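Leucine aminopeptidase 2 (Saccharomyces cerevisiae, PDB 2XQ0) preferentially cleaves di- and tripeptides as a zinc-dependent aminopeptidase of the M1 family and also shows low epoxide hydrolase activity in vitro. Local coordinates at residues A126-N131 with T617-C622; Y141-L146 with V266-Y271. All coordinates share one frame; numbering follows the deposited sequence.

Interaction 1 of 2, residues A126-N131 with T617-C622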
ATOM      1  N   ALA A 126       5.604  10.707 -10.616  1.00 16.76           N
ATOM      2  CA  ALA A 126       4.315  10.006 -10.537  1.00 20.80           C
ATOM      3  C   ALA A 126       4.213   8.783 -11.481  1.00 28.10           C
ATOM      4  O   ALA A 126       3.385   7.886 -11.275  1.00 29.87           O
ATOM      5  CB  ALA A 126       3.169  10.988 -10.775  1.00 19.93           C
ATOM      6  N   LEU A 127       5.080   8.722 -12.493  1.00 19.96           N
ATOM      7  CA  LEU A 127       4.892   7.754 -13.562  1.00 15.43           C
ATOM      8  C   LEU A 127       6.090   6.853 -13.734  1.00 23.29           C
ATOM      9  O   LEU A 127       7.230   7.262 -13.496  1.00 25.32           O
ATOM     10  CB  LEU A 127       4.609   8.475 -14.894  1.00 20.15           C
ATOM     11  CG  LEU A 127       3.336   9.340 -14.906  1.00 25.65           C
ATOM     12  CD1 LEU A 127       3.313  10.282 -16.130  1.00 24.82           C
ATOM     13  CD2 LEU A 127       2.060   8.481 -14.840  1.00 19.47           C
ATOM     14  N   GLN A 128       5.834   5.618 -14.144  1.00 20.20           N
ATOM     15  CA  GLN A 128       6.895   4.800 -14.708  1.00 28.88           C
ATOM     16  C   GLN A 128       6.551   4.462 -16.170  1.00 34.48           C
ATOM     17  O   GLN A 128       5.416   4.076 -16.482  1.00 24.99           O
ATOM     18  CB  GLN A 128       7.155   3.516 -13.906  1.00 23.77           C
ATOM     19  CG  GLN A 128       8.431   2.780 -14.437  1.00 25.79           C
ATOM     20  CD  GLN A 128       8.627   1.371 -13.883  1.00 32.56           C
ATOM     21  OE1 GLN A 128       7.807   0.862 -13.120  1.00 29.96           O
ATOM     22  NE2 GLN A 128       9.729   0.738 -14.272  1.00 42.32           N
ATOM     23  N   TRP A 129       7.523   4.636 -17.065  1.00 29.09           N
ATOM     24  CA  TRP A 129       7.325   4.322 -18.483  1.00 27.82           C
ATOM     25  C   TRP A 129       8.152   3.121 -18.848  1.00 28.17           C
ATOM     26  O   TRP A 129       9.325   3.057 -18.495  1.00 28.76           O
ATOM     27  CB  TRP A 129       7.768   5.490 -19.380  1.00 22.95           C
ATOM     28  CG  TRP A 129       7.033   6.778 -19.126  1.00 23.26           C
ATOM     29  CD1 TRP A 129       7.335   7.724 -18.199  1.00 26.09           C
ATOM     30  CD2 TRP A 129       5.873   7.251 -19.823  1.00 25.01           C
ATOM     31  NE1 TRP A 129       6.431   8.764 -18.270  1.00 24.90           N
ATOM     32  CE2 TRP A 129       5.524   8.495 -19.258  1.00 23.65           C
ATOM     33  CE3 TRP A 129       5.096   6.740 -20.868  1.00 25.77           C
ATOM     34  CZ2 TRP A 129       4.436   9.240 -19.702  1.00 26.05           C
ATOM     35  CZ3 TRP A 129       4.012   7.482 -21.311  1.00 28.90           C
ATOM     36  CH2 TRP A 129       3.698   8.725 -20.730  1.00 25.57           C
ATOM     37  N   LEU A 130       7.544   2.175 -19.561  1.00 28.05           N
ATOM     38  CA  LEU A 130       8.273   1.061 -20.149  1.00 33.13           C
ATOM     39  C   LEU A 130       8.168   1.095 -21.667  1.00 34.05           C
ATOM     40  O   LEU A 130       7.091   1.345 -22.209  1.00 35.15           O
ATOM     41  CB  LEU A 130       7.728  -0.273 -19.629  1.00 36.65           C
ATOM     42  CG  LEU A 130       8.019  -0.586 -18.163  1.00 37.25           C
ATOM     43  CD1 LEU A 130       6.889  -0.104 -17.278  1.00 29.28           C
ATOM     44  CD2 LEU A 130       8.222  -2.069 -17.973  1.00 40.88           C
ATOM     45  N   ASN A 131       9.280   0.847 -22.350  1.00 40.43           N
ATOM     46  CA  ASN A 131       9.275   0.735 -23.812  1.00 47.16           C
ATOM     47  C   ASN A 131       9.021  -0.693 -24.311  1.00 46.57           C
ATOM     48  O   ASN A 131       8.997  -1.635 -23.518  1.00 44.46           O
ATOM     49  CB  ASN A 131      10.577   1.282 -24.403  1.00 52.50           C
ATOM     50  CG  ASN A 131      11.803   0.524 -23.923  1.00 56.34           C
ATOM     51  OD1 ASN A 131      11.806  -0.707 -23.880  1.00 54.66           O
ATOM     52  ND2 ASN A 131      12.850   1.257 -23.566  1.00 58.01           N
ATOM     53  N   THR A 617      15.351  -1.513 -14.950  1.00 72.47           N
ATOM     54  CA  THR A 617      14.082  -2.213 -15.144  1.00 70.13           C
ATOM     55  C   THR A 617      13.123  -1.973 -13.977  1.00 63.56           C
ATOM     56  O   THR A 617      11.915  -2.188 -14.094  1.00 62.39           O
ATOM     57  CB  THR A 617      14.277  -3.736 -15.366  1.00 69.59           C
ATOM     58  OG1 THR A 617      14.582  -4.388 -14.123  1.00 70.15           O
ATOM     59  CG2 THR A 617      15.396  -3.988 -16.368  1.00 72.89           C
ATOM     60  N   TYR A 618      13.661  -1.508 -12.858  1.00 60.12           N
ATOM     61  CA  TYR A 618      12.858  -1.309 -11.656  1.00 58.60           C
ATOM     62  C   TYR A 618      12.147   0.051 -11.658  1.00 56.19           C
ATOM     63  O   TYR A 618      12.568   0.965 -12.361  1.00 55.07           O
ATOM     64  CB  TYR A 618      13.740  -1.464 -10.409  1.00 57.46           C
ATOM     65  CG  TYR A 618      14.473  -2.794 -10.320  1.00 55.49           C
ATOM     66  CD1 TYR A 618      15.859  -2.845 -10.205  1.00 57.95           C
ATOM     67  CD2 TYR A 618      13.778  -3.999 -10.352  1.00 51.15           C
ATOM     68  CE1 TYR A 618      16.529  -4.062 -10.117  1.00 62.75           C
ATOM     69  CE2 TYR A 618      14.437  -5.218 -10.267  1.00 53.30           C
ATOM     70  CZ  TYR A 618      15.811  -5.245 -10.150  1.00 63.66           C
ATOM     71  OH  TYR A 618      16.464  -6.456 -10.067  1.00 65.48           O
ATOM     72  N   HIS A 619      11.067   0.180 -10.883  1.00 55.11           N
ATOM     73  CA  HIS A 619      10.380   1.468 -10.731  1.00 46.80           C
ATOM     74  C   HIS A 619      11.368   2.468 -10.163  1.00 53.20           C
ATOM     75  O   HIS A 619      12.259   2.086  -9.398  1.00 61.81           O
ATOM     76  CB  HIS A 619       9.163   1.352  -9.791  1.00 45.30           C
ATOM     77  CG  HIS A 619       8.252   2.549  -9.823  1.00 44.18           C
ATOM     78  ND1 HIS A 619       8.524   3.714  -9.141  1.00 44.71           N
ATOM     79  CD2 HIS A 619       7.081   2.758 -10.468  1.00 41.41           C
ATOM     80  CE1 HIS A 619       7.562   4.592  -9.364  1.00 42.43           C
ATOM     81  NE2 HIS A 619       6.674   4.038 -10.169  1.00 34.08           N
ATOM     82  N   PRO A 620      11.227   3.751 -10.535  1.00 55.96           N
ATOM     83  CA  PRO A 620      12.120   4.792 -10.009  1.00 64.50           C
ATOM     84  C   PRO A 620      12.336   4.720  -8.495  1.00 65.36           C
ATOM     85  O   PRO A 620      13.471   4.889  -8.032  1.00 64.58           O
ATOM     86  CB  PRO A 620      11.379   6.080 -10.353  1.00 59.09           C
ATOM     87  CG  PRO A 620      10.664   5.760 -11.600  1.00 58.24           C
ATOM     88  CD  PRO A 620      10.256   4.304 -11.499  1.00 50.03           C
ATOM     89  N   ILE A 621      11.261   4.482  -7.744  1.00 65.23           N
ATOM     90  CA  ILE A 621      11.328   4.411  -6.288  1.00 61.13           C
ATOM     91  C   ILE A 621      12.192   3.252  -5.837  1.00 58.34           C
ATOM     92  O   ILE A 621      13.128   3.421  -5.056  1.00 59.56           O
ATOM     93  CB  ILE A 621       9.935   4.206  -5.672  1.00 60.68           C
ATOM     94  CG1 ILE A 621       8.902   5.132  -6.323  1.00 59.05           C
ATOM     95  CG2 ILE A 621      10.007   4.429  -4.174  1.00 70.73           C
ATOM     96  CD1 ILE A 621       8.984   6.568  -5.885  1.00 54.35           C
ATOM     97  N   CYS A 622      11.861   2.066  -6.330  1.00 54.98           N
ATOM     98  CA  CYS A 622      12.633   0.871  -6.019  1.00 56.42           C
ATOM     99  C   CYS A 622      14.105   0.994  -6.450  1.00 64.75           C
ATOM    100  O   CYS A 622      14.994   0.520  -5.742  1.00 69.49           O
ATOM    101  CB  CYS A 622      11.974  -0.355  -6.642  1.00 46.09           C
ATOM    102  SG  CYS A 622      12.883  -1.873  -6.396  1.00 56.22           S
TER
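An edge strand of a small antiparallel sheet, 127-130, meets the N-terminal end of the last helix, 620-629, mainly where Q128 lies against H619 and P620. Q128 suits the place because its long chain offers methylenes along its length and an amide at its end. With CG anti to the backbone N (chi1 -172°) and the chain extended beyond it, the side chain reaches across to the helix start, its CD 3.6 Å from H619 CA. The amide and imidazole planes are 76° apart, and Q128 OE1 comes obliquely to H619 CD2 at 3.3 Å. Nearer the backbone, Q128 CB packs 3.5 Å from the same H619 CD2, while Q128 CG meets P620 CD at 3.8 Å.

H619 is the N-cap of the helix: its ND1 accepts from I621 N at 3.2 Å, almost straight (171°) and near the ring plane, which fixes the rotation of the imidazole. P620 fits the first turn, where no amide hydrogen is needed, and its CD lies over the rim of one H619 face. The contact joins the N-terminal and C-terminal domains of this M1 enzyme, and H619 also touches P272 of the substrate-binding loop.

Q128 NE2 approaches Y618 O at 3.4 Å, but at too poor an angle for a hydrogen bond, whereas Q128 OE1 accepts a hydrogen bond from S270 OG. With an alanine here, S270 would probably lose that acceptor, and the space filled by CG and the amide against P620 CD and H619 CA would be left open. H619 NE2 is buried by the contact and has no polar partner in the model.

Interaction 2 of 2, residues Y141-L146 with V266-Y271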
ATOM      1  N   TYR A 141       4.315   0.891 -22.139  1.00 36.15           N
ATOM      2  CA  TYR A 141       3.382   0.842 -21.024  1.00 33.81           C
ATOM      3  C   TYR A 141       3.737   1.956 -20.075  1.00 25.54           C
ATOM      4  O   TYR A 141       4.905   2.331 -19.954  1.00 28.42           O
ATOM      5  CB  TYR A 141       3.535  -0.505 -20.310  1.00 31.22           C
ATOM      6  CG  TYR A 141       2.457  -0.884 -19.298  1.00 31.43           C
ATOM      7  CD1 TYR A 141       2.491  -0.395 -17.995  1.00 31.69           C
ATOM      8  CD2 TYR A 141       1.455  -1.787 -19.631  1.00 31.06           C
ATOM      9  CE1 TYR A 141       1.547  -0.772 -17.060  1.00 29.25           C
ATOM     10  CE2 TYR A 141       0.505  -2.169 -18.709  1.00 34.87           C
ATOM     11  CZ  TYR A 141       0.552  -1.654 -17.423  1.00 35.37           C
ATOM     12  OH  TYR A 141      -0.400  -2.029 -16.504  1.00 30.30           O
ATOM     13  N   VAL A 142       2.732   2.499 -19.402  1.00 22.92           N
ATOM     14  CA  VAL A 142       2.983   3.492 -18.378  1.00 22.90           C
ATOM     15  C   VAL A 142       1.931   3.320 -17.293  1.00 23.96           C
ATOM     16  O   VAL A 142       0.799   2.925 -17.576  1.00 21.97           O
ATOM     17  CB  VAL A 142       2.906   4.902 -18.961  1.00 21.38           C
ATOM     18  CG1 VAL A 142       1.523   5.120 -19.588  1.00 22.52           C
ATOM     19  CG2 VAL A 142       3.225   5.983 -17.906  1.00 23.02           C
ATOM     20  N   PHE A 143       2.308   3.584 -16.048  1.00 21.24           N
ATOM     21  CA  PHE A 143       1.324   3.570 -14.955  1.00 17.79           C
ATOM     22  C   PHE A 143       1.733   4.582 -13.914  1.00 19.23           C
ATOM     23  O   PHE A 143       2.910   4.923 -13.810  1.00 23.36           O
ATOM     24  CB  PHE A 143       1.191   2.174 -14.336  1.00 20.32           C
ATOM     25  CG  PHE A 143       2.424   1.706 -13.609  1.00 20.29           C
ATOM     26  CD1 PHE A 143       2.606   1.994 -12.263  1.00 24.58           C
ATOM     27  CD2 PHE A 143       3.399   0.986 -14.271  1.00 20.97           C
ATOM     28  CE1 PHE A 143       3.756   1.559 -11.608  1.00 24.33           C
ATOM     29  CE2 PHE A 143       4.525   0.539 -13.622  1.00 25.96           C
ATOM     30  CZ  PHE A 143       4.710   0.827 -12.297  1.00 21.78           C
ATOM     31  N   SER A 144       0.761   5.048 -13.140  1.00 25.23           N
ATOM     32  CA  SER A 144       1.005   6.011 -12.068  1.00 23.46           C
ATOM     33  C   SER A 144       0.973   5.377 -10.686  1.00 18.71           C
ATOM     34  O   SER A 144       0.488   4.255 -10.489  1.00 17.92           O
ATOM     35  CB  SER A 144      -0.066   7.099 -12.123  1.00 21.35           C
ATOM     36  OG  SER A 144      -1.313   6.525 -11.775  1.00 17.96           O
ATOM     37  N   GLN A 145       1.506   6.111  -9.720  1.00 24.43           N
ATOM     38  CA  GLN A 145       1.387   5.775  -8.311  1.00 21.30           C
ATOM     39  C   GLN A 145       1.527   7.121  -7.601  1.00 20.83           C
ATOM     40  O   GLN A 145       2.607   7.714  -7.607  1.00 18.81           O
ATOM     41  CB  GLN A 145       2.501   4.820  -7.878  1.00 25.31           C
ATOM     42  CG  GLN A 145       2.710   4.764  -6.366  1.00 39.22           C
ATOM     43  CD  GLN A 145       1.472   4.286  -5.637  1.00 46.20           C
ATOM     44  OE1 GLN A 145       0.928   3.228  -5.956  1.00 55.50           O
ATOM     45  NE2 GLN A 145       1.009   5.069  -4.667  1.00 32.94           N
ATOM     46  N   LEU A 146       0.430   7.623  -7.042  1.00 13.93           N
ATOM     47  CA  LEU A 146       0.395   9.005  -6.553  1.00 17.07           C
ATOM     48  C   LEU A 146       0.547   9.151  -5.040  1.00 25.98           C
ATOM     49  O   LEU A 146       0.927  10.221  -4.529  1.00 20.78           O
ATOM     50  CB  LEU A 146      -0.879   9.720  -7.032  1.00 19.04           C
ATOM     51  CG  LEU A 146      -1.134   9.672  -8.536  1.00 20.48           C
ATOM     52  CD1 LEU A 146      -2.259  10.639  -8.925  1.00 15.61           C
ATOM     53  CD2 LEU A 146       0.138   9.971  -9.310  1.00 16.79           C
ATOM     54  N   VAL A 266      -3.784  -5.937 -13.093  1.00 22.01           N
ATOM     55  CA  VAL A 266      -2.597  -6.682 -12.698  1.00 22.00           C
ATOM     56  C   VAL A 266      -1.449  -6.099 -13.488  1.00 26.94           C
ATOM     57  O   VAL A 266      -1.360  -6.275 -14.706  1.00 27.20           O
ATOM     58  CB  VAL A 266      -2.718  -8.208 -12.925  1.00 22.08           C
ATOM     59  CG1 VAL A 266      -1.389  -8.877 -12.646  1.00 23.03           C
ATOM     60  CG2 VAL A 266      -3.810  -8.801 -12.011  1.00 20.05           C
ATOM     61  N   ASN A 267      -0.591  -5.361 -12.791  1.00 23.84           N
ATOM     62  CA  ASN A 267       0.395  -4.521 -13.452  1.00 26.24           C
ATOM     63  C   ASN A 267       1.589  -5.278 -14.015  1.00 25.97           C
ATOM     64  O   ASN A 267       1.712  -6.495 -13.834  1.00 24.61           O
ATOM     65  CB  ASN A 267       0.878  -3.446 -12.482  1.00 23.68           C
ATOM     66  CG  ASN A 267       0.354  -2.075 -12.831  1.00 37.67           C
ATOM     67  OD1 ASN A 267       0.298  -1.697 -13.998  1.00 31.65           O
ATOM     68  ND2 ASN A 267      -0.020  -1.313 -11.816  1.00 52.26           N
ATOM     69  N   VAL A 268       2.466  -4.534 -14.685  1.00 24.04           N
ATOM     70  CA  VAL A 268       3.731  -5.060 -15.196  1.00 31.07           C
ATOM     71  C   VAL A 268       4.631  -5.494 -14.041  1.00 31.52           C
ATOM     72  O   VAL A 268       4.440  -5.079 -12.899  1.00 26.75           O
ATOM     73  CB  VAL A 268       4.469  -4.014 -16.089  1.00 31.43           C
ATOM     74  CG1 VAL A 268       3.666  -3.733 -17.352  1.00 33.87           C
ATOM     75  CG2 VAL A 268       4.711  -2.724 -15.320  1.00 27.79           C
ATOM     76  N   ASP A 269       5.633  -6.310 -14.340  1.00 31.73           N
ATOM     77  CA  ASP A 269       6.465  -6.880 -13.284  1.00 38.77           C
ATOM     78  C   ASP A 269       7.267  -5.853 -12.464  1.00 37.50           C
ATOM     79  O   ASP A 269       7.615  -6.124 -11.318  1.00 40.54           O
ATOM     80  CB  ASP A 269       7.348  -8.010 -13.842  1.00 41.10           C
ATOM     81  CG  ASP A 269       6.548  -9.013 -14.675  1.00 47.04           C
ATOM     82  OD1 ASP A 269       6.032 -10.002 -14.111  1.00 45.33           O
ATOM     83  OD2 ASP A 269       6.424  -8.804 -15.903  1.00 59.03           O
ATOM     84  N   SER A 270       7.513  -4.667 -13.023  1.00 31.82           N
ATOM     85  CA  SER A 270       8.226  -3.608 -12.289  1.00 32.94           C
ATOM     86  C   SER A 270       7.403  -2.922 -11.194  1.00 32.45           C
ATOM     87  O   SER A 270       7.920  -2.094 -10.431  1.00 31.67           O
ATOM     88  CB  SER A 270       8.751  -2.541 -13.254  1.00 35.28           C
ATOM     89  OG  SER A 270       7.689  -1.896 -13.939  1.00 34.43           O
ATOM     90  N   TYR A 271       6.124  -3.258 -11.105  1.00 31.47           N
ATOM     91  CA  TYR A 271       5.270  -2.623 -10.117  1.00 28.20           C
ATOM     92  C   TYR A 271       5.820  -2.822  -8.690  1.00 31.78           C
ATOM     93  O   TYR A 271       6.081  -3.950  -8.273  1.00 34.71           O
ATOM     94  CB  TYR A 271       3.835  -3.133 -10.249  1.00 27.90           C
ATOM     95  CG  TYR A 271       2.865  -2.327  -9.428  1.00 30.03           C
ATOM     96  CD1 TYR A 271       2.522  -1.037  -9.802  1.00 28.89           C
ATOM     97  CD2 TYR A 271       2.289  -2.857  -8.283  1.00 32.22           C
ATOM     98  CE1 TYR A 271       1.641  -0.290  -9.054  1.00 28.23           C
ATOM     99  CE2 TYR A 271       1.414  -2.118  -7.523  1.00 26.14           C
ATOM    100  CZ  TYR A 271       1.094  -0.836  -7.912  1.00 29.75           C
ATOM    101  OH  TYR A 271       0.220  -0.110  -7.159  1.00 31.42           O
TER
HETATM  102  O   HOH W   1      -0.444  -5.076 -17.061  1.00 37.88           O
HETATM  103  O   HOH W   2      -0.328   2.717  -8.412  1.00 24.71           O
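Y141 OH is held by two partners: it donates to N267 OD1 at 2.6 Å and receives a hydrogen bond from a water 3.1 Å away. The same water donates to V266 O at 2.8 Å, so the phenol is tied to the N267 side chain and, through the water, to the backbone at the end of strand 264-266. The hydroxyl approaches N267 OD1 at a C=O...donor angle of 152°, somewhat tilted out of the carbonyl plane, and N267 OD1 sits at the edge of the tyrosine ring. A tyrosine suits this place because its ring is used as well: V268 CG1 stands over the centre of one face, 3.4 Å from the Y141 centroid, a CH-pi contact.

The branched V268 serves two aromatic rings, since its other methyl, CG2, touches F143 CE2 at 3.7 Å. Here strand 141-144 of the N-terminal domain packs on the loop that follows strand 264-266 of the catalytic domain, a loop that makes a type I turn from V268 to Y271 and runs on into the substrate-binding residues P272 to E277.

In F143, CG lies between the backbone N and the carbonyl carbon (chi1 67°), which sets the ring against the turn, beside V268, S270 and Y271. N267 ND2 lies over one face, and S270 OG, bonded to Q128, is near the plane at the edge. F143 CE1 comes within 3.4 Å of Y271 CD1, the two ring planes inclined at 58°. Beyond that apolar contact Y271 OH donates to a second water at 3.1 Å, and this water donates to S144 O at 2.7 Å, bridging the phenol to the strand's end. Y271 also packs on M276 and F283 of the catalytic domain.

Interactions 1 and 2 have centres about 8 Å apart and share a sheet: strands 127-130 and 141-144 are antiparallel neighbours, with L130 N probably bonded to Y141 O at 2.7 Å. A second link is the hydrogen bond between Q128 OE1 and S270 OG, 2.9 Å, which ties the strand residue of interaction 1 to the V268-Y271 turn of interaction 2; T617 O also packs on S270 CB at 3.3 Å. The small sheet thus meets both the catalytic and the C-terminal domain. Interaction 2 lies closer to the active site: between nearest atoms, the Q145 side chain is about 4 Å from bound bestatin and about 10 Å from the zinc ion, whereas that of H619 is about 10 Å from the inhibitor.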